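Local coordinates for protein NalD (Pseudomonas aeruginosa PAO1, PDB 5DAJ) that represses the MexAB-OprM multidrug efflux pump as a TetR-family regulator, probably by binding DNA, and yields to induction when novobiocin binds it, at residues 71-76 against 137-142; 64-69 against 130-135; 143-148 against 157-162; 87-92 against 189-194; 97-102 against 172-177. All blocks are in the same frame, centred on the assembly; numbering follows the deposited sequence.

All five contacts rest mainly on apolar packing, but their depth differs. Contacts 3, 4 and 5 are buried, contact 1 partly so, and contact 2 lies at the surface. Contacts 2, 1 and 3 follow one another along helix 123-145, which meets in turn the loop before helix 69-76, that helix, and the start of helix 159-179. Contacts 4 and 5 share helix 84-101, set against helices 186-201 and 159-179. A leucine methyl among leucine and threonine side chains carries contact 1, whereas contact 2 adds an arginine chain over a phenyl ring and a proline on selenium. In contacts 3 to 5 aromatic side chains meet alanine, proline or leucine. Leu88 ties contacts 1 and 3 to contact 4.

Contact 1: 71-76 against 137-142; sequences QLTERL and IELCEQ
Two nearly parallel helices of the TetR-type regulatory domain meet here through Leu139, which reaches from helix 123-145 to Leu72, Thr73 and Leu76 on helix 69-76. The short segments run 18° apart in direction, and their axes stay 11.0 Å from each other, so side chains rather than backbones fill the interface. Leu139 does nearly all the touching with one branch. Its CD2 lies 3.7 Å from Leu72 CB and 3.8 Å from Thr73 CG2, and the same methyl is 4.3 Å from Leu76 CD1. The second branch adds to the hold on Thr73, with Leu139 CD1 4.0 Å from Thr73 CG2. CD2 is thereby placed among side chains from successive turns of the partner helix.

Thr73 and Leu139 cross at about a right angle. The threonine is turned with CG2 anti to its carbonyl carbon and OG1 between the backbone N and the carbonyl carbon (chi1 42°), which presents the methyl to the leucine and directs the hydroxyl back to its own helix. There OG1 hydrogen-bonds to the backbone oxygens of Pro69 and Glu70, so the polar end of this residue is satisfied within the first turn. Leu72 and Leu76 are buried and also pack on Leu91 and Leu88 of helix 84-101, while Thr73 and Leu139 lie nearer the surface. Helix 69-76 thus rests against both helix 123-145 and helix 84-101, an apolar side-by-side packing that belongs to the all-helical ligand-binding and dimerisation domain of TetR-family repressors.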
# COMPACT_ATOMS: atom_id res chain seq x y z
N GLN A 71 19.97 14.16 2.33
CA GLN A 71 19.31 14.47 3.62
C GLN A 71 19.01 13.24 4.46
O GLN A 71 19.18 13.26 5.68
CB GLN A 71 18.02 15.29 3.44
CG GLN A 71 18.27 16.79 3.42
CD GLN A 71 17.07 17.62 3.01
OE1 GLN A 71 15.93 17.16 2.99
NE2 GLN A 71 17.35 18.85 2.64
N LEU A 72 18.51 12.20 3.79
CA LEU A 72 18.29 10.88 4.42
C LEU A 72 19.55 10.37 5.12
O LEU A 72 19.55 10.11 6.33
CB LEU A 72 17.82 9.84 3.38
CG LEU A 72 16.31 9.65 3.17
CD1 LEU A 72 16.06 8.77 1.95
CD2 LEU A 72 15.68 9.03 4.40
N THR A 73 20.62 10.26 4.33
CA THR A 73 21.93 9.77 4.81
C THR A 73 22.46 10.58 5.99
O THR A 73 22.80 10.03 7.03
CB THR A 73 23.00 9.79 3.70
OG1 THR A 73 22.89 11.00 2.95
CG2 THR A 73 22.84 8.62 2.76
N GLU A 74 22.49 11.90 5.80
CA GLU A 74 22.93 12.85 6.83
C GLU A 74 22.16 12.68 8.14
O GLU A 74 22.74 12.74 9.23
CB GLU A 74 22.80 14.29 6.31
CG GLU A 74 23.32 15.37 7.25
CD GLU A 74 23.15 16.81 6.76
OE1 GLU A 74 22.00 17.27 6.77
OE2 GLU A 74 24.15 17.51 6.42
N ARG A 75 20.85 12.45 8.01
CA ARG A 75 19.97 12.26 9.16
C ARG A 75 20.23 10.96 9.92
O ARG A 75 20.09 10.92 11.13
CB ARG A 75 18.49 12.36 8.74
N LEU A 76 20.60 9.90 9.20
CA LEU A 76 20.87 8.58 9.82
C LEU A 76 22.35 8.29 10.14
O LEU A 76 22.68 7.18 10.57
CB LEU A 76 20.31 7.47 8.91
CG LEU A 76 18.84 7.59 8.46
CD1 LEU A 76 18.54 6.71 7.24
CD2 LEU A 76 17.89 7.26 9.60
N ILE A 137 15.42 1.52 1.63
CA ILE A 137 15.64 0.17 2.15
C ILE A 137 17.12 -0.17 2.30
O ILE A 137 17.54 -0.74 3.31
CB ILE A 137 14.91 -0.88 1.28
CG1 ILE A 137 13.40 -0.76 1.53
CG2 ILE A 137 15.41 -2.29 1.59
CD1 ILE A 137 12.54 -1.69 0.71
N GLU A 138 17.91 0.19 1.28
CA GLU A 138 19.36 -0.06 1.31
C GLU A 138 20.07 0.72 2.41
O GLU A 138 21.00 0.22 3.04
CB GLU A 138 19.99 0.22 -0.07
CG GLU A 138 19.94 -0.98 -0.99
CD GLU A 138 20.25 -0.65 -2.44
OE1 GLU A 138 20.97 0.36 -2.68
OE2 GLU A 138 19.78 -1.41 -3.33
N LEU A 139 19.62 1.95 2.65
CA LEU A 139 20.13 2.78 3.75
C LEU A 139 19.86 2.17 5.12
O LEU A 139 20.77 2.07 5.94
CB LEU A 139 19.54 4.19 3.70
CG LEU A 139 20.44 5.35 3.27
CD1 LEU A 139 21.20 5.08 1.98
CD2 LEU A 139 19.62 6.62 3.12
N CYS A 140 18.62 1.76 5.34
CA CYS A 140 18.24 1.09 6.59
C CYS A 140 19.01 -0.21 6.80
O CYS A 140 19.54 -0.46 7.88
CB CYS A 140 16.75 0.79 6.63
SG CYS A 140 15.76 2.27 6.80
N GLU A 141 19.10 -1.00 5.74
CA GLU A 141 19.86 -2.25 5.75
C GLU A 141 21.29 -1.98 6.23
O GLU A 141 21.77 -2.62 7.17
CB GLU A 141 19.89 -2.87 4.35
CG GLU A 141 20.29 -4.34 4.32
CD GLU A 141 20.00 -5.02 2.99
OE1 GLU A 141 19.21 -4.48 2.18
OE2 GLU A 141 20.57 -6.10 2.74
N GLN A 142 21.94 -1.00 5.60
CA GLN A 142 23.29 -0.58 5.97
C GLN A 142 23.38 -0.12 7.43
O GLN A 142 24.33 -0.46 8.13
CB GLN A 142 23.77 0.53 5.05
CG GLN A 142 25.22 0.99 5.27
CD GLN A 142 25.51 2.39 4.75
OE1 GLN A 142 26.25 3.15 5.39
NE2 GLN A 142 24.94 2.75 3.60

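Contact 2: 64-69 against 130-135; sequences QVRLPP and NAFVQM
Arg66 lays the aliphatic part of its side chain over one face of the Phe132 ring. Its CG stands beside the backbone N, and the chain then runs extended from CG to NE, bringing CD 3.7 Å from Phe132 CD1. This is a CH-pi contact: CD sits 3.9 Å from the ring centroid and 17° off the normal, displaced toward the rim. The guanidinium continues past the ring at a 33° tilt, and its CZ, 5.5 Å from the Phe132 centroid, can offer at most a weak cation-pi attraction. Arginine and phenylalanine slide past each other in opposite directions, with CG and CD nearest the ring. At the ring edge, near its plane, Leu67 O approaches Phe132 CE1 at 3.8 Å.

The loop 64-69 links helix 54-63 to helix 69-76, the passage from the DNA-binding part of a TetR-family repressor to its regulatory domain. Pro68 is the N-cap of helix 69-76 and Pro69 its first residue.

On helix 123-145, the selenomethionine Met135 carries CG anti to its backbone N. A bend at chi3 (-77°) folds its terminal methyl back, and both SE and CE come to the proline ring: Pro69 CG is 3.4 Å from Met135 SE and 3.5 Å from Met135 CE. The two side chains cross at about a right angle. Asn130, a turn or so earlier, hydrogen-bonds through OD1 to Arg179 of the second subunit.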
# COMPACT_ATOMS: atom_id res chain seq x y z
N GLN A 64 8.46 16.98 -5.67
CA GLN A 64 8.11 18.11 -4.79
C GLN A 64 7.99 17.69 -3.31
O GLN A 64 8.12 18.52 -2.42
CB GLN A 64 6.78 18.76 -5.21
CG GLN A 64 6.74 19.37 -6.62
CD GLN A 64 5.35 19.86 -7.02
OE1 GLN A 64 5.14 21.05 -7.30
NE2 GLN A 64 4.39 18.95 -7.05
N VAL A 65 7.74 16.41 -3.09
CA VAL A 65 7.36 15.83 -1.79
C VAL A 65 8.34 14.77 -1.22
O VAL A 65 8.22 14.37 -0.06
CB VAL A 65 5.90 15.30 -1.93
CG1 VAL A 65 5.65 13.94 -1.26
CG2 VAL A 65 4.94 16.37 -1.44
N ARG A 66 9.33 14.36 -2.00
CA ARG A 66 10.33 13.36 -1.60
C ARG A 66 11.63 13.88 -0.98
O ARG A 66 12.19 14.83 -1.48
CB ARG A 66 10.79 12.60 -2.83
CG ARG A 66 9.90 11.48 -3.29
CD ARG A 66 10.64 10.75 -4.39
NE ARG A 66 9.79 10.05 -5.32
CZ ARG A 66 9.87 10.21 -6.63
NH1 ARG A 66 10.74 11.05 -7.14
NH2 ARG A 66 9.06 9.54 -7.42
N LEU A 67 12.14 13.25 0.07
CA LEU A 67 13.43 13.66 0.68
C LEU A 67 14.57 13.25 -0.25
O LEU A 67 14.62 12.10 -0.68
CB LEU A 67 13.67 13.03 2.08
CG LEU A 67 13.07 13.76 3.28
CD1 LEU A 67 13.01 12.85 4.51
CD2 LEU A 67 13.84 15.03 3.60
N PRO A 68 15.49 14.19 -0.54
CA PRO A 68 16.64 13.82 -1.37
C PRO A 68 17.62 12.91 -0.60
O PRO A 68 17.75 13.04 0.62
CB PRO A 68 17.28 15.17 -1.71
CG PRO A 68 16.87 16.09 -0.61
CD PRO A 68 15.55 15.60 -0.10
N PRO A 69 18.31 12.00 -1.32
CA PRO A 69 19.25 11.01 -0.75
C PRO A 69 20.25 11.56 0.28
O PRO A 69 20.56 10.88 1.26
CB PRO A 69 20.02 10.52 -1.98
CG PRO A 69 19.09 10.71 -3.10
CD PRO A 69 18.23 11.88 -2.79
N ASN A 130 10.23 2.86 -7.53
CA ASN A 130 10.99 1.69 -7.07
C ASN A 130 12.40 2.04 -6.63
O ASN A 130 12.86 1.57 -5.60
CB ASN A 130 11.06 0.61 -8.15
CG ASN A 130 9.75 -0.13 -8.33
OD1 ASN A 130 8.92 -0.15 -7.43
ND2 ASN A 130 9.58 -0.77 -9.47
N ALA A 131 13.06 2.87 -7.43
CA ALA A 131 14.44 3.28 -7.13
C ALA A 131 14.55 4.04 -5.81
O ALA A 131 15.46 3.78 -5.01
CB ALA A 131 14.99 4.12 -8.28
N PHE A 132 13.61 4.94 -5.58
CA PHE A 132 13.55 5.71 -4.32
C PHE A 132 13.32 4.82 -3.09
O PHE A 132 13.98 4.97 -2.05
CB PHE A 132 12.47 6.80 -4.42
CG PHE A 132 12.09 7.41 -3.11
CD1 PHE A 132 12.87 8.41 -2.54
CD2 PHE A 132 10.93 7.00 -2.45
CE1 PHE A 132 12.51 8.98 -1.33
CE2 PHE A 132 10.57 7.57 -1.24
CZ PHE A 132 11.36 8.56 -0.67
N VAL A 133 12.39 3.89 -3.20
CA VAL A 133 12.13 2.91 -2.13
C VAL A 133 13.34 2.01 -1.92
O VAL A 133 13.77 1.76 -0.79
CB VAL A 133 10.90 2.02 -2.43
CG1 VAL A 133 10.76 0.92 -1.38
CG2 VAL A 133 9.63 2.85 -2.49
N GLN A 134 13.87 1.49 -3.02
CA GLN A 134 15.05 0.63 -3.00
C GLN A 134 16.19 1.28 -2.22
O GLN A 134 16.94 0.61 -1.50
CB GLN A 134 15.51 0.28 -4.42
CG GLN A 134 16.52 -0.86 -4.49
CD GLN A 134 15.98 -2.17 -3.94
OE1 GLN A 134 14.91 -2.64 -4.36
NE2 GLN A 134 16.70 -2.77 -2.99
N MSE A 135 16.31 2.59 -2.38
CA MSE A 135 17.37 3.35 -1.74
C MSE A 135 17.14 3.46 -0.26
O MSE A 135 18.05 3.20 0.53
CB MSE A 135 17.43 4.70 -2.41
CG MSE A 135 18.54 5.55 -1.85
SE MSE A 135 18.39 7.46 -2.30
CE MSE A 135 19.04 7.40 -4.22

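Contact 3: 143-148 against 157-162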
# COMPACT_ATOMS: atom_id res chain seq x y z
N LEU A 143 22.40 0.65 7.87
CA LEU A 143 22.31 1.11 9.26
C LEU A 143 22.24 -0.06 10.24
O LEU A 143 23.03 -0.14 11.18
CB LEU A 143 21.11 2.05 9.45
CG LEU A 143 20.68 2.41 10.88
CD1 LEU A 143 21.84 2.87 11.73
CD2 LEU A 143 19.62 3.49 10.85
N PHE A 144 21.29 -0.97 10.02
CA PHE A 144 21.16 -2.18 10.84
C PHE A 144 22.39 -3.09 10.76
O PHE A 144 22.68 -3.83 11.70
CB PHE A 144 19.93 -3.00 10.44
CG PHE A 144 18.62 -2.38 10.84
CD1 PHE A 144 18.30 -2.17 12.17
CD2 PHE A 144 17.69 -2.03 9.87
CE1 PHE A 144 17.09 -1.59 12.52
CE2 PHE A 144 16.48 -1.46 10.22
CZ PHE A 144 16.19 -1.24 11.55
N ALA A 145 23.11 -3.03 9.64
CA ALA A 145 24.30 -3.85 9.40
C ALA A 145 25.57 -3.39 10.11
O ALA A 145 26.54 -4.15 10.19
CB ALA A 145 24.57 -3.95 7.91
N ARG A 146 25.58 -2.16 10.62
CA ARG A 146 26.73 -1.65 11.39
C ARG A 146 26.89 -2.45 12.68
O ARG A 146 25.90 -2.83 13.29
CB ARG A 146 26.56 -0.17 11.77
CG ARG A 146 26.43 0.78 10.60
CD ARG A 146 26.24 2.22 11.03
NE ARG A 146 25.71 3.03 9.93
CZ ARG A 146 25.13 4.22 10.07
NH1 ARG A 146 24.99 4.79 11.27
NH2 ARG A 146 24.68 4.86 8.99
N ASP A 147 28.14 -2.66 13.08
CA ASP A 147 28.46 -3.44 14.30
C ASP A 147 27.73 -2.91 15.53
O ASP A 147 27.18 -3.68 16.32
CB ASP A 147 29.97 -3.44 14.56
CG ASP A 147 30.76 -4.15 13.48
OD1 ASP A 147 30.45 -5.33 13.20
OD2 ASP A 147 31.69 -3.54 12.91
N GLU A 148 27.74 -1.59 15.67
CA GLU A 148 27.08 -0.87 16.78
C GLU A 148 25.59 -1.21 16.89
O GLU A 148 25.06 -1.37 17.99
CB GLU A 148 27.22 0.66 16.64
CG GLU A 148 28.58 1.19 16.19
CD GLU A 148 28.68 1.40 14.69
OE1 GLU A 148 29.41 0.62 14.03
OE2 GLU A 148 28.02 2.31 14.16
N MSE A 157 17.20 -11.93 13.59
CA MSE A 157 16.88 -10.71 12.85
C MSE A 157 18.10 -10.27 12.10
O MSE A 157 19.10 -9.88 12.71
CB MSE A 157 16.42 -9.56 13.76
CG MSE A 157 14.96 -9.69 14.18
SE MSE A 157 13.80 -9.77 12.58
CE MSE A 157 14.76 -8.47 11.47
N THR A 158 18.03 -10.33 10.77
CA THR A 158 19.09 -9.81 9.91
C THR A 158 18.76 -8.39 9.46
O THR A 158 17.59 -8.00 9.45
CB THR A 158 19.28 -10.69 8.66
OG1 THR A 158 18.09 -10.68 7.86
CG2 THR A 158 19.62 -12.12 9.05
N PRO A 159 19.79 -7.61 9.09
CA PRO A 159 19.53 -6.28 8.52
C PRO A 159 18.62 -6.27 7.30
O PRO A 159 17.82 -5.34 7.13
CB PRO A 159 20.93 -5.79 8.13
CG PRO A 159 21.85 -6.50 9.06
CD PRO A 159 21.23 -7.85 9.29
N ARG A 160 18.75 -7.28 6.45
CA ARG A 160 17.93 -7.39 5.24
C ARG A 160 16.44 -7.40 5.61
O ARG A 160 15.66 -6.61 5.08
CB ARG A 160 18.29 -8.66 4.46
CG ARG A 160 17.52 -8.86 3.16
CD ARG A 160 17.98 -10.11 2.44
NE ARG A 160 17.64 -11.32 3.18
CZ ARG A 160 16.52 -12.03 3.05
NH1 ARG A 160 15.58 -11.69 2.19
NH2 ARG A 160 16.34 -13.10 3.82
N ILE A 161 16.08 -8.30 6.52
CA ILE A 161 14.69 -8.49 6.96
C ILE A 161 14.18 -7.30 7.76
O ILE A 161 13.04 -6.87 7.58
CB ILE A 161 14.54 -9.77 7.83
CG1 ILE A 161 14.82 -11.03 7.00
CG2 ILE A 161 13.16 -9.87 8.47
CD1 ILE A 161 13.87 -11.27 5.83
N ALA A 162 15.03 -6.78 8.63
CA ALA A 162 14.68 -5.64 9.48
C ALA A 162 14.27 -4.42 8.65
O ALA A 162 13.23 -3.82 8.89
CB ALA A 162 15.85 -5.27 10.39
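Ala162 aims its methyl at one face of the Phe144 ring where helix 123-145 ends and helix 159-179 begins, two long helices of the TetR regulatory domain, with the short helix 147-150 in the connection between them. The methyl carbon CB stands 3.9 Å from the centroid of the Phe144 ring and 15° off its normal, a CH-pi contact over the face but shifted toward the rim. The ring atom nearest that methyl is Phe144 CD2, 3.8 Å from Ala162 CB. Phe144 holds CG anti to its carbonyl carbon (chi1 -72°), which turns the ring along helix 159-179 toward Ala162, while CB remains beside Pro159.

Pro159 fits against the last turn of helix 123-145. Its CB is 3.8 Å from Phe144 CB, whereas its CG leans over Ala145. Thr158 is the N-cap of the second helix and accepts a weak bond at OG1 from Ile161 N.

Leu88 of helix 84-101 also packs on the phenyl ring, and Leu201 of helix 186-201 touches Ala162. Close by, Arg160 makes a salt bridge with Asp189 of the second subunit. Pro159 CG comes within 3.6 Å of Ala145 CA.

Contact 4: 87-92 against 189-194; sequences SLYDLC and DAEHLL
A chi1 of 170° sets the Tyr89 ring anti to its backbone N and carries the phenol across to helix 186-201, where it meets Leu194 and Glu191. The tyrosine's CB does not point straight at that helix; it is the length of the side chain that brings OH against it. Leu194 has CG anti to its carbonyl carbon (chi1 -62°) and sends CD1 to Cys92, one turn beyond Tyr89 on helix 84-101.

The phenol oxygen rests on the backbone of the opposite helix: Tyr89 OH is 3.6 Å from Glu191 CA and 3.8 Å from Glu191 CB. From its side chain Glu191 brings CB and CG to the hydroxyl, and the residue is exposed. Further back along the ring, Tyr89 CE1 lies 4.1 Å from Leu194 CB, the two side chains crossing at a slant. The CD1 branch of Leu194 then settles on Cys92, 3.9 Å from Cys92 C and 4.1 Å from Cys92 CB.

These helices are part of the regulatory domain of the TetR fold, and their segments cross at 128° with axes 10.9 Å apart. Helix 186-201 is kinked near Glu191 and His192. Phe198 and Trp205 both meet the tyrosine ring edge-to-face. Ile170 of helix 159-179 touches Cys92 and Leu194 alike, closing the apolar layer between three helices. Leu193 packs on Ile161 of the second subunit.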
# COMPACT_ATOMS: atom_id res chain seq x y z
N SER A 87 17.52 7.97 15.60
CA SER A 87 17.30 8.89 14.47
C SER A 87 16.35 8.28 13.45
O SER A 87 15.48 8.97 12.88
CB SER A 87 18.62 9.26 13.79
OG SER A 87 19.53 9.85 14.70
N LEU A 88 16.53 6.98 13.20
CA LEU A 88 15.67 6.24 12.28
C LEU A 88 14.22 6.21 12.77
O LEU A 88 13.29 6.46 11.99
CB LEU A 88 16.18 4.81 12.07
CG LEU A 88 15.30 3.91 11.20
CD1 LEU A 88 15.12 4.48 9.80
CD2 LEU A 88 15.88 2.51 11.14
N TYR A 89 14.04 5.90 14.06
CA TYR A 89 12.72 5.96 14.70
C TYR A 89 12.10 7.35 14.56
O TYR A 89 10.96 7.49 14.11
CB TYR A 89 12.80 5.57 16.17
CG TYR A 89 11.53 5.84 16.94
CD1 TYR A 89 10.47 4.95 16.89
CD2 TYR A 89 11.39 6.99 17.72
CE1 TYR A 89 9.30 5.20 17.59
CE2 TYR A 89 10.22 7.24 18.43
CZ TYR A 89 9.18 6.34 18.36
OH TYR A 89 8.02 6.60 19.05
N ASP A 90 12.87 8.37 14.93
CA ASP A 90 12.45 9.78 14.80
C ASP A 90 12.02 10.12 13.38
O ASP A 90 10.96 10.72 13.16
CB ASP A 90 13.57 10.74 15.21
CG ASP A 90 13.80 10.79 16.72
OD1 ASP A 90 12.93 10.35 17.50
OD2 ASP A 90 14.86 11.29 17.14
N LEU A 91 12.83 9.72 12.41
CA LEU A 91 12.52 9.95 10.99
C LEU A 91 11.18 9.32 10.58
O LEU A 91 10.37 9.95 9.89
CB LEU A 91 13.63 9.41 10.10
CG LEU A 91 13.39 9.54 8.59
CD1 LEU A 91 13.49 10.99 8.13
CD2 LEU A 91 14.36 8.68 7.81
N CYS A 92 10.98 8.06 10.98
CA CYS A 92 9.75 7.34 10.68
C CYS A 92 8.54 7.99 11.35
O CYS A 92 7.49 8.16 10.73
CB CYS A 92 9.85 5.89 11.14
SG CYS A 92 11.06 4.91 10.24
N ASP A 189 -1.13 8.87 17.64
CA ASP A 189 -1.00 7.40 17.55
C ASP A 189 0.29 6.90 16.90
O ASP A 189 0.66 5.74 17.09
CB ASP A 189 -2.17 6.78 16.78
CG ASP A 189 -3.49 6.96 17.49
OD1 ASP A 189 -3.55 6.91 18.73
OD2 ASP A 189 -4.50 7.14 16.78
N ALA A 190 0.98 7.75 16.14
CA ALA A 190 2.21 7.35 15.44
C ALA A 190 3.22 6.64 16.33
O ALA A 190 3.75 5.59 15.96
CB ALA A 190 2.86 8.56 14.79
N GLU A 191 3.51 7.22 17.49
CA GLU A 191 4.42 6.62 18.49
C GLU A 191 4.09 5.16 18.77
O GLU A 191 4.97 4.30 18.76
CB GLU A 191 4.34 7.35 19.83
CG GLU A 191 4.90 8.76 19.85
CD GLU A 191 4.57 9.49 21.14
OE1 GLU A 191 4.35 8.83 22.18
OE2 GLU A 191 4.53 10.74 21.10
N HIS A 192 2.82 4.92 19.05
CA HIS A 192 2.34 3.60 19.49
C HIS A 192 2.21 2.60 18.36
O HIS A 192 2.33 1.39 18.57
CB HIS A 192 1.00 3.75 20.21
CG HIS A 192 1.06 4.63 21.41
ND1 HIS A 192 1.65 4.23 22.59
CD2 HIS A 192 0.60 5.89 21.62
CE1 HIS A 192 1.55 5.21 23.48
NE2 HIS A 192 0.92 6.23 22.91
N LEU A 193 1.97 3.10 17.15
CA LEU A 193 1.91 2.26 15.95
C LEU A 193 3.29 1.72 15.56
O LEU A 193 3.41 0.59 15.09
CB LEU A 193 1.30 3.03 14.79
CG LEU A 193 -0.18 3.37 14.98
CD1 LEU A 193 -0.60 4.53 14.09
CD2 LEU A 193 -1.05 2.14 14.72
N LEU A 194 4.30 2.55 15.76
CA LEU A 194 5.70 2.20 15.46
C LEU A 194 6.39 1.45 16.60
O LEU A 194 7.27 0.62 16.34
CB LEU A 194 6.50 3.46 15.11
CG LEU A 194 6.03 4.23 13.89
CD1 LEU A 194 6.78 5.54 13.78
CD2 LEU A 194 6.21 3.43 12.61

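Contact 5: 97-102 against 172-177; sequences QSLLTQ and GLFNDW
Leu99, near the C-terminal end of helix 84-101, enters between Phe174 and Trp177 of helix 159-179, inside the helical regulatory domain of this TetR-family protein. Its CB already touches the indole, 3.9 Å from Trp177 CZ3. Beyond CG, held beside the backbone N by a chi1 of -73°, the chain divides. CD1 approaches the six-membered ring of the indole, 4.0 Å from Trp177 CE3. CD2 has two partners: it is 4.1 Å from Trp177 CE3 and lies over one face of the Phe174 ring, toward the rim. The leucine and tryptophan side chains pass in opposite directions, and the two aromatic residues are almost one helical turn apart.

Leu100 adds a second hold on the indole with CD2, 4.2 Å from Trp177 CZ2. The segments run 38° apart in direction with axes 11.3 Å from each other. Arg106 takes the backbone oxygens of Leu99 and Leu100 in hydrogen bonds as the helix ends. On the far side of helix 159-179, Asp176 hydrogen-bonds to His167 of the second subunit, which places this contact just behind the dimer interface. The phenyl side closes with Leu99 CD2 4.2 Å from Phe174 CD2.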
# COMPACT_ATOMS: atom_id res chain seq x y z
N GLN A 97 3.67 11.40 11.05
CA GLN A 97 3.08 12.66 11.52
C GLN A 97 2.89 13.73 10.42
O GLN A 97 1.96 14.52 10.49
CB GLN A 97 3.91 13.23 12.66
CG GLN A 97 3.78 12.43 13.94
CD GLN A 97 4.57 13.02 15.09
OE1 GLN A 97 5.64 13.58 14.90
NE2 GLN A 97 4.02 12.92 16.30
N SER A 98 3.75 13.73 9.40
CA SER A 98 3.65 14.67 8.25
C SER A 98 2.35 14.54 7.44
O SER A 98 1.93 15.50 6.76
CB SER A 98 4.83 14.50 7.29
OG SER A 98 4.71 13.32 6.54
N LEU A 99 1.72 13.37 7.50
CA LEU A 99 0.40 13.13 6.88
C LEU A 99 -0.65 14.17 7.25
O LEU A 99 -1.49 14.52 6.42
CB LEU A 99 -0.14 11.75 7.27
CG LEU A 99 0.53 10.55 6.62
CD1 LEU A 99 0.13 9.27 7.34
CD2 LEU A 99 0.17 10.47 5.15
N LEU A 100 -0.60 14.64 8.49
CA LEU A 100 -1.50 15.70 8.96
C LEU A 100 -0.95 17.09 8.68
O LEU A 100 -1.65 17.95 8.14
CB LEU A 100 -1.77 15.57 10.47
CG LEU A 100 -2.93 14.68 10.93
CD1 LEU A 100 -2.98 14.69 12.46
CD2 LEU A 100 -4.28 15.11 10.36
N THR A 101 0.30 17.31 9.06
CA THR A 101 0.89 18.66 9.03
C THR A 101 1.20 19.23 7.63
O THR A 101 1.38 20.44 7.50
CB THR A 101 2.18 18.73 9.88
OG1 THR A 101 3.12 17.76 9.41
CG2 THR A 101 1.87 18.47 11.35
N GLN A 102 1.26 18.38 6.61
CA GLN A 102 1.59 18.81 5.24
C GLN A 102 0.54 18.41 4.20
O GLN A 102 0.59 17.31 3.65
CB GLN A 102 2.95 18.25 4.83
CG GLN A 102 4.11 18.85 5.60
CD GLN A 102 5.43 18.15 5.32
OE1 GLN A 102 5.64 17.61 4.22
NE2 GLN A 102 6.33 18.13 6.30
N GLY A 172 2.52 0.64 4.81
CA GLY A 172 1.19 0.19 5.17
C GLY A 172 0.39 1.22 5.94
O GLY A 172 -0.79 1.42 5.67
N LEU A 173 1.04 1.88 6.89
CA LEU A 173 0.41 2.95 7.66
C LEU A 173 -0.06 4.10 6.76
O LEU A 173 -1.19 4.58 6.89
CB LEU A 173 1.35 3.50 8.73
CG LEU A 173 1.64 2.55 9.90
CD1 LEU A 173 2.76 3.13 10.74
CD2 LEU A 173 0.41 2.31 10.74
N PHE A 174 0.82 4.53 5.86
CA PHE A 174 0.50 5.54 4.84
C PHE A 174 -0.70 5.08 4.02
O PHE A 174 -1.67 5.82 3.85
CB PHE A 174 1.68 5.80 3.91
CG PHE A 174 2.66 6.82 4.43
CD1 PHE A 174 3.21 6.69 5.68
CD2 PHE A 174 3.05 7.89 3.63
CE1 PHE A 174 4.12 7.63 6.15
CE2 PHE A 174 3.95 8.84 4.09
CZ PHE A 174 4.49 8.70 5.35
N ASN A 175 -0.63 3.85 3.54
CA ASN A 175 -1.67 3.30 2.68
C ASN A 175 -3.03 3.21 3.39
O ASN A 175 -4.04 3.68 2.86
CB ASN A 175 -1.28 1.91 2.18
CG ASN A 175 -1.78 1.63 0.79
OD1 ASN A 175 -2.90 1.15 0.61
ND2 ASN A 175 -0.96 1.95 -0.20
N ASP A 176 -3.02 2.62 4.58
CA ASP A 176 -4.23 2.49 5.41
C ASP A 176 -4.85 3.85 5.69
O ASP A 176 -6.04 4.05 5.47
CB ASP A 176 -3.95 1.76 6.74
CG ASP A 176 -4.36 0.30 6.73
OD1 ASP A 176 -5.14 -0.13 5.86
OD2 ASP A 176 -3.90 -0.45 7.63
N TRP A 177 -4.03 4.77 6.19
CA TRP A 177 -4.55 6.07 6.64
C TRP A 177 -5.10 6.90 5.49
O TRP A 177 -6.16 7.50 5.62
CB TRP A 177 -3.50 6.89 7.38
CG TRP A 177 -4.13 8.07 8.04
CD1 TRP A 177 -4.81 8.07 9.21
CD2 TRP A 177 -4.18 9.40 7.54
NE1 TRP A 177 -5.27 9.32 9.49
CE2 TRP A 177 -4.90 10.16 8.48
CE3 TRP A 177 -3.68 10.03 6.40
CZ2 TRP A 177 -5.14 11.53 8.32
CZ3 TRP A 177 -3.92 11.39 6.24
CH2 TRP A 177 -4.64 12.13 7.19